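PDB 3QKC: geranyl diphosphate synthase small subunit from Antirrhinum majus, which probably acts as the modifier subunit that partners a large subunit in a geranyl diphosphate synthase, helping to make the C10 precursor of monoterpenes. Local coordinates for residues A[199-204]-A[242-247]; A[153-158]-A[172-177]; A[99-102]-A[107-110]. All blocks are in the same frame, centred on the assembly; numbering follows the deposited sequence.

Contact 1 of 3, residues A[199-204]-A[242-247]; sequences EDKIEK and ESFGGE
The all-helical isoprenoid synthase fold is tied here at its surface by Phe244, in the loop between helix 227-241 and helix 248-255, which points the rim of its ring at Lys201 and Lys204 on the first turns of helix 199-219. Lys201 O lies in the ring plane 3.5 Å from Phe244 CZ, a position where the positive edge of the aromatic ring suits a carbonyl oxygen. Beside it the aliphatic part of the Lys201 chain crosses the ring obliquely at the CE1 corner, with Lys201 CB 3.7 Å and Lys201 CD 3.6 Å from Phe244 CE1. The bend of this lysine at chi3 (-74°) then turns its ammonium end away from the loop, where it makes a long, weak ion pair with Asp198. On the other side of CZ, Lys204 CB comes to 4.1 Å from Phe244 CE2, also near the ring plane. The two lysine stems thus border the far end of the ring, while Val60 from another loop also touches Phe244. With an alanine in place of Phe244, the methylene chains of Lys201 and Lys204 would probably lose their apolar neighbour, and the loop would be freer to shift against the helix. The chain then turns at Gly246, whose backbone angles would press a CB on the preceding carbonyl oxygen, and Glu247 takes the N-cap position of helix 248-255. The remaining touch lies one residue before Phe244: Lys204 runs out past Ser243 and bends at chi4 (-84°), its NZ weakly paired with Glu240 at long range, and Lys204 CE rests 3.4 Å from Ser243 OG.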
loop_
_atom_site.group_PDB
_atom_site.type_symbol
_atom_site.label_atom_id
_atom_site.label_comp_id
_atom_site.label_asym_id
_atom_site.label_seq_id
_atom_site.Cartn_x
_atom_site.Cartn_y
_atom_site.Cartn_z
ATOM N N GLU A 199 -21.846 13.666 -4.692
ATOM C CA GLU A 199 -20.620 14.257 -4.161
ATOM C C GLU A 199 -20.836 14.772 -2.734
ATOM O O GLU A 199 -20.021 14.530 -1.847
ATOM C CB GLU A 199 -20.171 15.417 -5.059
ATOM C CG GLU A 199 -19.563 15.011 -6.406
ATOM C CD GLU A 199 -18.088 14.664 -6.298
ATOM O OE1 GLU A 199 -17.322 14.954 -7.253
ATOM O OE2 GLU A 199 -17.688 14.108 -5.250
ATOM N N ASP A 200 -21.947 15.481 -2.533
ATOM C CA ASP A 200 -22.336 16.016 -1.228
ATOM C C ASP A 200 -22.625 14.910 -0.212
ATOM O O ASP A 200 -22.310 15.048 0.971
ATOM C CB ASP A 200 -23.585 16.907 -1.361
ATOM C CG ASP A 200 -23.411 18.047 -2.367
ATOM O OD1 ASP A 200 -22.396 18.085 -3.098
ATOM O OD2 ASP A 200 -24.312 18.914 -2.426
ATOM N N LYS A 201 -23.235 13.821 -0.671
ATOM C CA LYS A 201 -23.607 12.731 0.226
ATOM C C LYS A 201 -22.426 11.841 0.605
ATOM O O LYS A 201 -22.493 11.106 1.586
ATOM C CB LYS A 201 -24.751 11.903 -0.358
ATOM C CG LYS A 201 -26.100 12.618 -0.328
ATOM C CD LYS A 201 -27.266 11.705 -0.720
ATOM C CE LYS A 201 -27.293 11.419 -2.217
ATOM N NZ LYS A 201 -28.683 11.441 -2.767
ATOM N N ILE A 202 -21.348 11.906 -0.173
ATOM C CA ILE A 202 -20.124 11.190 0.187
ATOM C C ILE A 202 -19.451 11.897 1.370
ATOM O O ILE A 202 -19.111 11.263 2.368
ATOM C CB ILE A 202 -19.137 11.079 -0.996
ATOM C CG1 ILE A 202 -19.792 10.361 -2.184
ATOM C CG2 ILE A 202 -17.869 10.361 -0.554
ATOM C CD1 ILE A 202 -19.013 10.465 -3.492
ATOM N N GLU A 203 -19.277 13.213 1.235
ATOM C CA GLU A 203 -18.729 14.067 2.289
ATOM C C GLU A 203 -19.456 13.842 3.622
ATOM O O GLU A 203 -18.825 13.763 4.675
ATOM C CB GLU A 203 -18.804 15.554 1.870
ATOM C CG GLU A 203 -17.895 15.929 0.670
ATOM C CD GLU A 203 -18.341 17.182 -0.104
ATOM O OE1 GLU A 203 -18.982 18.090 0.478
ATOM O OE2 GLU A 203 -18.040 17.266 -1.315
ATOM N N LYS A 204 -20.782 13.721 3.562
ATOM C CA LYS A 204 -21.593 13.556 4.763
ATOM C C LYS A 204 -21.347 12.213 5.460
ATOM O O LYS A 204 -21.161 12.170 6.679
ATOM C CB LYS A 204 -23.078 13.767 4.457
ATOM C CG LYS A 204 -23.471 15.243 4.285
ATOM C CD LYS A 204 -24.974 15.447 4.363
ATOM C CE LYS A 204 -25.338 16.915 4.579
ATOM N NZ LYS A 204 -25.297 17.309 6.022
ATOM N N GLU A 242 -29.323 12.426 9.089
ATOM C CA GLU A 242 -30.621 13.030 8.767
ATOM C C GLU A 242 -30.874 13.225 7.264
ATOM O O GLU A 242 -32.025 13.212 6.816
ATOM C CB GLU A 242 -30.797 14.364 9.501
ATOM C CG GLU A 242 -30.695 14.258 11.019
ATOM C CD GLU A 242 -31.445 15.362 11.743
ATOM O OE1 GLU A 242 -31.983 15.082 12.830
ATOM O OE2 GLU A 242 -31.509 16.501 11.231
ATOM N N SER A 243 -29.804 13.399 6.494
ATOM C CA SER A 243 -29.919 13.624 5.054
ATOM C C SER A 243 -30.252 12.348 4.269
ATOM O O SER A 243 -30.560 12.409 3.076
ATOM C CB SER A 243 -28.637 14.264 4.517
ATOM O OG SER A 243 -28.401 15.516 5.146
ATOM N N PHE A 244 -30.189 11.203 4.943
ATOM C CA PHE A 244 -30.472 9.910 4.326
ATOM C C PHE A 244 -31.725 9.315 4.953
ATOM O O PHE A 244 -32.342 9.945 5.810
ATOM C CB PHE A 244 -29.275 8.967 4.503
ATOM C CG PHE A 244 -27.968 9.556 4.049
ATOM C CD1 PHE A 244 -27.525 9.370 2.745
ATOM C CD2 PHE A 244 -27.189 10.314 4.919
ATOM C CE1 PHE A 244 -26.326 9.923 2.316
ATOM C CE2 PHE A 244 -25.990 10.871 4.502
ATOM C CZ PHE A 244 -25.555 10.679 3.197
ATOM N N GLY A 245 -32.102 8.112 4.524
ATOM C CA GLY A 245 -33.221 7.384 5.142
ATOM C C GLY A 245 -33.469 6.020 4.523
ATOM O O GLY A 245 -32.838 5.662 3.522
ATOM N N GLY A 246 -34.380 5.252 5.126
ATOM C CA GLY A 246 -34.813 3.975 4.553
ATOM C C GLY A 246 -34.582 2.730 5.394
ATOM O O GLY A 246 -34.428 1.632 4.851
ATOM N N GLU A 247 -34.553 2.898 6.716
ATOM C CA GLU A 247 -34.515 1.772 7.665
ATOM C C GLU A 247 -33.127 1.147 7.860
ATOM O O GLU A 247 -32.847 0.586 8.922
ATOM C CB GLU A 247 -35.540 0.703 7.277
ATOM C CG GLU A 247 -36.136 -0.065 8.443
ATOM C CD GLU A 247 -37.051 -1.176 7.975
ATOM O OE1 GLU A 247 -36.717 -2.352 8.233
ATOM O OE2 GLU A 247 -38.090 -0.874 7.338
#

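Contact 2 of 3, residues A[153-158]-A[172-177]; sequences IVEGQY and IEYVCK
Tyr174 on helix 169-195 reaches across to Glu155 on helix 153-160, and the two flat groups are turned 65° against each other. The phenol is the donor: Tyr174 OH lies 2.8 Å from Glu155 OE1. That oxygen sits in the plane of the tyrosine ring, yet the hydroxyl meets it from above the carboxylate plane, 36° out of it. Tyr174 gets there with its ring anti to the backbone N (chi1 -178°), while the glutamate chain bends at chi2 to bring its end over. His159 adds a weak hydrogen bond from NE2 to the same Glu155 OE1, and its ring meets that of Tyr174 steeply. Glu155 OE2 has a weak hydrogen bond to Ser32 of the second subunit, so this buried carboxylate is gripped by three hydrogen bonds, two of them weak. Beneath the polar pair the backbones come very close, Gly156 CA to Val175 CA being 4.6 Å, and Val175 CG2 packs 3.6 Å from Gly156 O. A CB on Gly156 would fall only 3.4 Å from Val175 O. This is glycine-mediated close helix packing, here joining two helices of the all-alpha prenyltransferase fold beside its dimer interface.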
loop_
_atom_site.group_PDB
_atom_site.type_symbol
_atom_site.label_atom_id
_atom_site.label_comp_id
_atom_site.label_asym_id
_atom_site.label_seq_id
_atom_site.Cartn_x
_atom_site.Cartn_y
_atom_site.Cartn_z
ATOM N N ILE A 153 -3.851 6.707 9.539
ATOM C CA ILE A 153 -3.346 5.837 10.601
ATOM C C ILE A 153 -1.900 6.121 11.022
ATOM O O ILE A 153 -1.599 6.111 12.205
ATOM C CB ILE A 153 -3.508 4.343 10.249
ATOM C CG1 ILE A 153 -4.975 3.930 10.344
ATOM C CG2 ILE A 153 -2.689 3.464 11.192
ATOM C CD1 ILE A 153 -5.270 2.614 9.670
ATOM N N VAL A 154 -1.024 6.353 10.048
ATOM C CA VAL A 154 0.403 6.546 10.302
ATOM C C VAL A 154 0.655 7.920 10.971
ATOM O O VAL A 154 1.558 8.053 11.799
ATOM C CB VAL A 154 1.256 6.265 9.000
ATOM C CG1 VAL A 154 2.629 6.842 9.093
ATOM C CG2 VAL A 154 1.350 4.715 8.724
ATOM N N GLU A 155 -0.166 8.916 10.633
ATOM C CA GLU A 155 -0.168 10.200 11.354
ATOM C C GLU A 155 -0.497 9.930 12.832
ATOM O O GLU A 155 0.229 10.363 13.728
ATOM C CB GLU A 155 -1.206 11.176 10.765
ATOM C CG GLU A 155 -0.704 12.588 10.358
ATOM C CD GLU A 155 -0.052 13.414 11.463
ATOM O OE1 GLU A 155 -0.583 14.517 11.794
ATOM O OE2 GLU A 155 1.016 12.990 11.980
ATOM N N GLY A 156 -1.585 9.195 13.066
ATOM C CA GLY A 156 -2.002 8.802 14.409
ATOM C C GLY A 156 -0.921 8.066 15.171
ATOM O O GLY A 156 -0.588 8.427 16.302
ATOM N N GLN A 157 -0.349 7.038 14.552
ATOM C CA GLN A 157 0.692 6.262 15.215
ATOM C C GLN A 157 1.917 7.138 15.557
ATOM O O GLN A 157 2.528 6.963 16.613
ATOM C CB GLN A 157 1.113 5.070 14.367
ATOM C CG GLN A 157 0.007 4.058 14.012
ATOM C CD GLN A 157 0.521 3.016 13.033
ATOM O OE1 GLN A 157 1.500 3.251 12.335
ATOM N NE2 GLN A 157 -0.115 1.858 12.999
ATOM N N TYR A 158 2.251 8.066 14.663
ATOM C CA TYR A 158 3.338 9.040 14.884
ATOM C C TYR A 158 3.120 9.818 16.189
ATOM O O TYR A 158 4.014 9.875 17.022
ATOM C CB TYR A 158 3.523 9.981 13.668
ATOM C CG TYR A 158 4.648 11.015 13.778
ATOM C CD1 TYR A 158 4.405 12.310 14.272
ATOM C CD2 TYR A 158 5.942 10.706 13.373
ATOM C CE1 TYR A 158 5.437 13.263 14.372
ATOM C CE2 TYR A 158 6.975 11.631 13.464
ATOM C CZ TYR A 158 6.723 12.910 13.963
ATOM O OH TYR A 158 7.757 13.813 14.042
ATOM N N ILE A 172 -4.768 12.568 22.817
ATOM C CA ILE A 172 -5.384 11.237 22.791
ATOM C C ILE A 172 -6.542 11.204 21.797
ATOM O O ILE A 172 -6.593 10.318 20.926
ATOM C CB ILE A 172 -5.835 10.770 24.189
ATOM C CG1 ILE A 172 -4.616 10.464 25.062
ATOM C CG2 ILE A 172 -6.736 9.532 24.094
ATOM C CD1 ILE A 172 -4.926 10.338 26.547
ATOM N N GLU A 173 -7.453 12.172 21.915
ATOM C CA GLU A 173 -8.546 12.308 20.958
ATOM C C GLU A 173 -8.027 12.398 19.528
ATOM O O GLU A 173 -8.542 11.716 18.649
ATOM C CB GLU A 173 -9.431 13.523 21.268
ATOM C CG GLU A 173 -10.682 13.590 20.384
ATOM C CD GLU A 173 -11.657 14.689 20.770
ATOM O OE1 GLU A 173 -11.466 15.350 21.819
ATOM O OE2 GLU A 173 -12.636 14.887 20.012
ATOM N N TYR A 174 -7.006 13.230 19.301
ATOM C CA TYR A 174 -6.426 13.401 17.970
ATOM C C TYR A 174 -5.955 12.070 17.385
ATOM O O TYR A 174 -6.161 11.806 16.202
ATOM C CB TYR A 174 -5.256 14.394 17.969
ATOM C CG TYR A 174 -4.664 14.631 16.584
ATOM C CD1 TYR A 174 -5.409 15.264 15.592
ATOM C CD2 TYR A 174 -3.373 14.200 16.261
ATOM C CE1 TYR A 174 -4.890 15.481 14.319
ATOM C CE2 TYR A 174 -2.844 14.415 14.985
ATOM C CZ TYR A 174 -3.616 15.056 14.019
ATOM O OH TYR A 174 -3.110 15.288 12.751
ATOM N N VAL A 175 -5.300 11.264 18.215
ATOM C CA VAL A 175 -4.841 9.944 17.812
ATOM C C VAL A 175 -6.025 9.044 17.422
ATOM O O VAL A 175 -5.948 8.333 16.413
ATOM C CB VAL A 175 -3.928 9.312 18.899
ATOM C CG1 VAL A 175 -3.766 7.806 18.683
ATOM C CG2 VAL A 175 -2.562 10.014 18.920
ATOM N N CYS A 176 -7.119 9.105 18.190
ATOM C CA CYS A 176 -8.332 8.331 17.903
ATOM C C CYS A 176 -9.000 8.740 16.600
ATOM O O CYS A 176 -9.448 7.895 15.818
ATOM C CB CYS A 176 -9.328 8.438 19.049
ATOM S SG CYS A 176 -8.818 7.526 20.516
ATOM N N LYS A 177 -9.050 10.046 16.375
ATOM C CA LYS A 177 -9.526 10.617 15.142
ATOM C C LYS A 177 -8.692 10.177 13.943
ATOM O O LYS A 177 -9.230 9.924 12.868
ATOM C CB LYS A 177 -9.524 12.149 15.252
ATOM C CG LYS A 177 -10.148 12.854 14.066
ATOM C CD LYS A 177 -10.147 14.373 14.237
ATOM C CE LYS A 177 -9.825 15.068 12.911
ATOM N NZ LYS A 177 -9.833 16.571 13.068
#

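Contact 3 of 3, residues A[99-102]-A[107-110]; sequences IQHK and IELL
His101 ND1 donates a hydrogen bond to Glu108 OE2, 2.6 Å long with an N-H...O angle of 156°. The carboxylate oxygen sits in the plane of the imidazole, at its edge, and receives the proton on its syn lone pair, the side of the other oxygen. Glu108 OE1 lies farther off, 3.2 Å from His101 ND1. Ring and carboxylate planes are 53° apart, and the two side chains meet at about a right angle. The glutamate runs straight out from helix 105-126, its chain extended beyond CG (chi2 175°), so that the carboxylate spans the gap between the helix and the loop carrying His101; the CA atoms of His101 and Glu108 remain 8.8 Å apart. Farther out, Thr83 of helix 68-85 and Leu87 and Pro88 of the following loop touch the Glu108 side chain and help position it. The helix behind it faces the second subunit, where Leu109 packs on Leu109 of that chain. The pair links the loop before helix 105-126 to the helix itself. Because the carboxylate oxygen lies in the ring plane, the bond probably fixes the rotation of the imidazole, and the negative charge would probably raise its affinity for a second proton.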
loop_
_atom_site.group_PDB
_atom_site.type_symbol
_atom_site.label_atom_id
_atom_site.label_comp_id
_atom_site.label_asym_id
_atom_site.label_seq_id
_atom_site.Cartn_x
_atom_site.Cartn_y
_atom_site.Cartn_z
ATOM N N ILE A 99 0.339 -8.800 23.067
ATOM C CA ILE A 99 -0.460 -9.855 22.460
ATOM C C ILE A 99 0.397 -11.110 22.276
ATOM O O ILE A 99 1.609 -11.077 22.511
ATOM C CB ILE A 99 -1.089 -9.393 21.120
ATOM C CG1 ILE A 99 -0.017 -9.201 20.041
ATOM C CG2 ILE A 99 -1.896 -8.098 21.331
ATOM C CD1 ILE A 99 -0.584 -8.911 18.639
ATOM N N GLN A 100 -0.232 -12.217 21.893
ATOM C CA GLN A 100 0.531 -13.403 21.536
ATOM C C GLN A 100 0.961 -13.328 20.076
ATOM O O GLN A 100 0.227 -12.825 19.232
ATOM C CB GLN A 100 -0.245 -14.701 21.835
ATOM C CG GLN A 100 -0.608 -14.920 23.320
ATOM C CD GLN A 100 0.600 -15.059 24.271
ATOM O OE1 GLN A 100 1.720 -15.393 23.857
ATOM N NE2 GLN A 100 0.355 -14.829 25.566
ATOM N N HIS A 101 2.170 -13.801 19.805
ATOM C CA HIS A 101 2.741 -13.841 18.468
ATOM C C HIS A 101 3.085 -15.282 18.110
ATOM O O HIS A 101 3.933 -15.890 18.743
ATOM C CB HIS A 101 4.018 -13.004 18.419
ATOM C CG HIS A 101 3.825 -11.593 18.867
ATOM N ND1 HIS A 101 3.455 -10.584 18.001
ATOM C CD2 HIS A 101 3.942 -11.021 20.086
ATOM C CE1 HIS A 101 3.351 -9.451 18.673
ATOM N NE2 HIS A 101 3.643 -9.690 19.940
ATOM N N LYS A 102 2.415 -15.810 17.088
ATOM C CA LYS A 102 2.728 -17.128 16.528
ATOM C C LYS A 102 3.943 -17.072 15.593
ATOM O O LYS A 102 4.546 -18.097 15.301
ATOM C CB LYS A 102 1.497 -17.681 15.796
ATOM C CG LYS A 102 1.657 -19.070 15.181
ATOM C CD LYS A 102 0.362 -19.526 14.504
ATOM C CE LYS A 102 0.505 -20.913 13.850
ATOM N NZ LYS A 102 -0.815 -21.476 13.412
ATOM N N ILE A 107 8.992 -11.671 10.327
ATOM C CA ILE A 107 7.872 -12.187 9.547
ATOM C C ILE A 107 6.628 -11.316 9.667
ATOM O O ILE A 107 5.926 -11.082 8.689
ATOM C CB ILE A 107 7.530 -13.642 9.991
ATOM C CG1 ILE A 107 8.732 -14.581 9.802
ATOM C CG2 ILE A 107 6.272 -14.177 9.294
ATOM C CD1 ILE A 107 9.252 -14.641 8.386
ATOM N N GLU A 108 6.340 -10.855 10.874
ATOM C CA GLU A 108 5.251 -9.901 11.064
ATOM C C GLU A 108 5.490 -8.605 10.298
ATOM O O GLU A 108 4.543 -8.002 9.792
ATOM C CB GLU A 108 5.015 -9.621 12.547
ATOM C CG GLU A 108 4.402 -10.796 13.296
ATOM C CD GLU A 108 4.279 -10.542 14.798
ATOM O OE1 GLU A 108 4.896 -9.570 15.295
ATOM O OE2 GLU A 108 3.550 -11.296 15.477
ATOM N N LEU A 109 6.749 -8.183 10.210
ATOM C CA LEU A 109 7.085 -6.927 9.503
ATOM C C LEU A 109 6.750 -7.019 8.011
ATOM O O LEU A 109 6.067 -6.177 7.465
ATOM C CB LEU A 109 8.557 -6.557 9.691
ATOM C CG LEU A 109 9.157 -5.418 8.845
ATOM C CD1 LEU A 109 8.560 -4.047 9.216
ATOM C CD2 LEU A 109 10.658 -5.395 9.017
ATOM N N LEU A 110 7.227 -8.069 7.364
ATOM C CA LEU A 110 6.996 -8.218 5.944
ATOM C C LEU A 110 5.552 -8.590 5.614
ATOM O O LEU A 110 5.022 -8.153 4.585
ATOM C CB LEU A 110 8.014 -9.196 5.343
ATOM C CG LEU A 110 8.037 -10.668 5.707
ATOM C CD1 LEU A 110 7.053 -11.424 4.828
ATOM C CD2 LEU A 110 9.442 -11.201 5.516
#

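In the fold
Along the chain the order is contact 3, contact 2, contact 1, each closing before the next opens. Contact 2 lies between the others, its centre about 22 Å from that of contact 3 and about 26 Å from that of contact 1. Contacts 1 and 3 sit on opposite sides of the chain's centre, their centres about 40 Å apart, and none of the three touches another. Contacts 2 and 1 are linked by successive helices, 169-195 and 199-219. Contacts 2 and 3 both reach the second subunit. The three contacts thus run from the dimer side of the all-helical subunit to the far surface, where contact 1 sets the loop before helix 248-255 against helix 199-219.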